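Side-chain contact in double stranded RNA binding protein A (Xenopus laevis, PDB 1DI2), which binds double-stranded RNA through its second double-stranded RNA-binding domain: residues Ala55-Val58 against Ala59-Leu63. The protein carries 1 engineered substitution. Residues are numbered along the deposited sequence; the frame is centred on the assembly and turned at random.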
ATOM      1  N   ALA E  55       7.109   3.445   4.417  1.00 17.07           N
ATOM      2  CA  ALA E  55       8.543   3.347   4.704  1.00 16.47           C
ATOM      3  C   ALA E  55       8.771   2.920   6.156  1.00 17.24           C
ATOM      4  O   ALA E  55       9.676   2.132   6.450  1.00 17.34           O
ATOM      5  CB  ALA E  55       9.233   4.683   4.451  1.00 16.38           C
ATOM      6  N   LYS E  56       7.947   3.445   7.062  1.00 18.07           N
ATOM      7  CA  LYS E  56       8.068   3.109   8.486  1.00 16.57           C
ATOM      8  C   LYS E  56       7.783   1.623   8.729  1.00 19.07           C
ATOM      9  O   LYS E  56       8.467   0.963   9.518  1.00 17.42           O
ATOM     10  CB  LYS E  56       7.097   3.953   9.321  1.00 16.31           C
ATOM     11  CG  LYS E  56       7.128   3.627  10.816  1.00 16.52           C
ATOM     12  CD  LYS E  56       6.067   4.414  11.607  1.00 18.58           C
ATOM     13  CE  LYS E  56       6.139   4.086  13.108  1.00 17.10           C
ATOM     14  NZ  LYS E  56       5.037   4.709  13.918  1.00 14.57           N
ATOM     15  N   ARG E  57       6.771   1.102   8.045  1.00 15.41           N
ATOM     16  CA  ARG E  57       6.394  -0.300   8.188  1.00 19.98           C
ATOM     17  C   ARG E  57       7.544  -1.183   7.691  1.00 15.73           C
ATOM     18  O   ARG E  57       7.899  -2.173   8.318  1.00 15.78           O
ATOM     19  CB  ARG E  57       5.118  -0.556   7.371  1.00 23.08           C
ATOM     20  CG  ARG E  57       4.345  -1.842   7.674  1.00 28.80           C
ATOM     21  CD  ARG E  57       3.027  -1.841   6.871  1.00 36.92           C
ATOM     22  NE  ARG E  57       2.021  -2.764   7.392  1.00 43.83           N
ATOM     23  CZ  ARG E  57       2.081  -4.089   7.307  1.00 46.04           C
ATOM     24  NH1 ARG E  57       3.102  -4.679   6.704  1.00 48.67           N
ATOM     25  NH2 ARG E  57       1.114  -4.827   7.832  1.00 47.45           N
ATOM     26  N   VAL E  58       8.130  -0.806   6.561  1.00 16.15           N
ATOM     27  CA  VAL E  58       9.227  -1.567   5.972  1.00 16.99           C
ATOM     28  C   VAL E  58      10.457  -1.572   6.883  1.00 18.50           C
ATOM     29  O   VAL E  58      11.096  -2.614   7.073  1.00 16.67           O
ATOM     30  CB  VAL E  58       9.580  -1.008   4.577  1.00 19.25           C
ATOM     31  CG1 VAL E  58      10.837  -1.693   4.027  1.00 19.47           C
ATOM     32  CG2 VAL E  58       8.388  -1.238   3.626  1.00 19.21           C
ATOM     33  N   ALA E  59      10.778  -0.410   7.450  1.00 14.87           N
ATOM     34  CA  ALA E  59      11.909  -0.297   8.357  1.00 14.37           C
ATOM     35  C   ALA E  59      11.681  -1.202   9.580  1.00 15.16           C
ATOM     36  O   ALA E  59      12.593  -1.893  10.019  1.00 15.23           O
ATOM     37  CB  ALA E  59      12.081   1.164   8.793  1.00 15.97           C
ATOM     38  N   ALA E  60      10.460  -1.214  10.111  1.00 16.15           N
ATOM     39  CA  ALA E  60      10.161  -2.053  11.277  1.00 16.78           C
ATOM     40  C   ALA E  60      10.243  -3.541  10.943  1.00 14.59           C
ATOM     41  O   ALA E  60      10.782  -4.319  11.718  1.00 14.29           O
ATOM     42  CB  ALA E  60       8.773  -1.716  11.850  1.00 14.87           C
ATOM     43  N   GLU E  61       9.708  -3.936   9.791  1.00 16.56           N
ATOM     44  CA  GLU E  61       9.759  -5.336   9.376  1.00 19.76           C
ATOM     45  C   GLU E  61      11.202  -5.803   9.189  1.00 19.95           C
ATOM     46  O   GLU E  61      11.561  -6.924   9.573  1.00 21.11           O
ATOM     47  CB  GLU E  61       8.977  -5.551   8.073  1.00 23.48           C
ATOM     48  CG  GLU E  61       7.501  -5.217   8.205  1.00 38.16           C
ATOM     49  CD  GLU E  61       6.686  -5.434   6.931  1.00 45.57           C
ATOM     50  OE1 GLU E  61       7.253  -5.874   5.907  1.00 48.38           O
ATOM     51  OE2 GLU E  61       5.465  -5.163   6.959  1.00 48.92           O
ATOM     52  N   LYS E  62      12.031  -4.957   8.585  1.00 20.25           N
ATOM     53  CA  LYS E  62      13.428  -5.328   8.372  1.00 24.02           C
ATOM     54  C   LYS E  62      14.153  -5.511   9.696  1.00 25.36           C
ATOM     55  O   LYS E  62      14.968  -6.423   9.851  1.00 24.88           O
ATOM     56  CB  LYS E  62      14.170  -4.268   7.563  1.00 26.14           C
ATOM     57  CG  LYS E  62      13.811  -4.211   6.096  1.00 31.67           C
ATOM     58  CD  LYS E  62      14.763  -3.267   5.391  1.00 35.71           C
ATOM     59  CE  LYS E  62      14.532  -3.257   3.900  1.00 37.91           C
ATOM     60  NZ  LYS E  62      15.484  -2.329   3.239  1.00 41.07           N
ATOM     61  N   LEU E  63      13.855  -4.642  10.655  1.00 19.84           N
ATOM     62  CA  LEU E  63      14.518  -4.728  11.946  1.00 22.82           C
ATOM     63  C   LEU E  63      14.143  -6.022  12.673  1.00 21.84           C
ATOM     64  O   LEU E  63      14.993  -6.651  13.296  1.00 22.48           O
ATOM     65  CB  LEU E  63      14.188  -3.481  12.774  1.00 22.63           C
ATOM     66  CG  LEU E  63      15.137  -3.259  13.948  1.00 24.01           C
ATOM     67  CD1 LEU E  63      15.420  -1.789  14.111  1.00 27.30           C
ATOM     68  CD2 LEU E  63      14.563  -3.874  15.203  1.00 22.28           C
TER
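Arg57 and Glu61, one helical turn apart, form a salt bridge in which NH1 of Arg57 lies 2.4 Å from OE2 of Glu61, a separation so short that its exact value is doubtful. The arginine stretches from CG to NE with CG anti to its own N (chi1 -164°), while the glutamate leans back over the preceding turn, its CG beside the backbone N and 3.1 Å from O of Arg57. The two chains therefore converge at their ends, where the carboxylate is turned 80° from the guanidinium plane and one oxygen meets one nitrogen, without a two-pronged pairing. Long, flexible, oppositely charged residues suit this solvent side of the helix, where Arg57 is exposed and Glu61 partly so, and both also touch Pro2 of helix 2-13.

The inner side is closed off from solvent. Ala59 and Ala60 are buried, and the single methyl of each fits its place against the turn before, CB of Ala59 3.5 Å from O of Ala55 and CB of Ala60 3.6 Å from O of Lys56. Helix 52-68 is the C-terminal helix of the alpha-beta-beta-beta-alpha fold of double-stranded RNA-binding domains, laid with helix 2-13 on one face of the three-stranded antiparallel sheet; the side chains of Ala55 and Leu63 touch strand 33-40, at Ile36 and at Cys38 and Val40. Regular i to i+4 bonds run through it, as from N of Ala59 to O of Ala55 (2.9 Å).

Val58, partly exposed, and Lys62, exposed, make a looser pair, side by side and pointing the same way: CG1 of Val58 comes only to 4.0 Å from CE of Lys62. Valine offers a short apolar flank to this far methylene of the lysine, whose extended chain carries NZ onward to a hydrogen bond with O of Thr46 in strand 43-49.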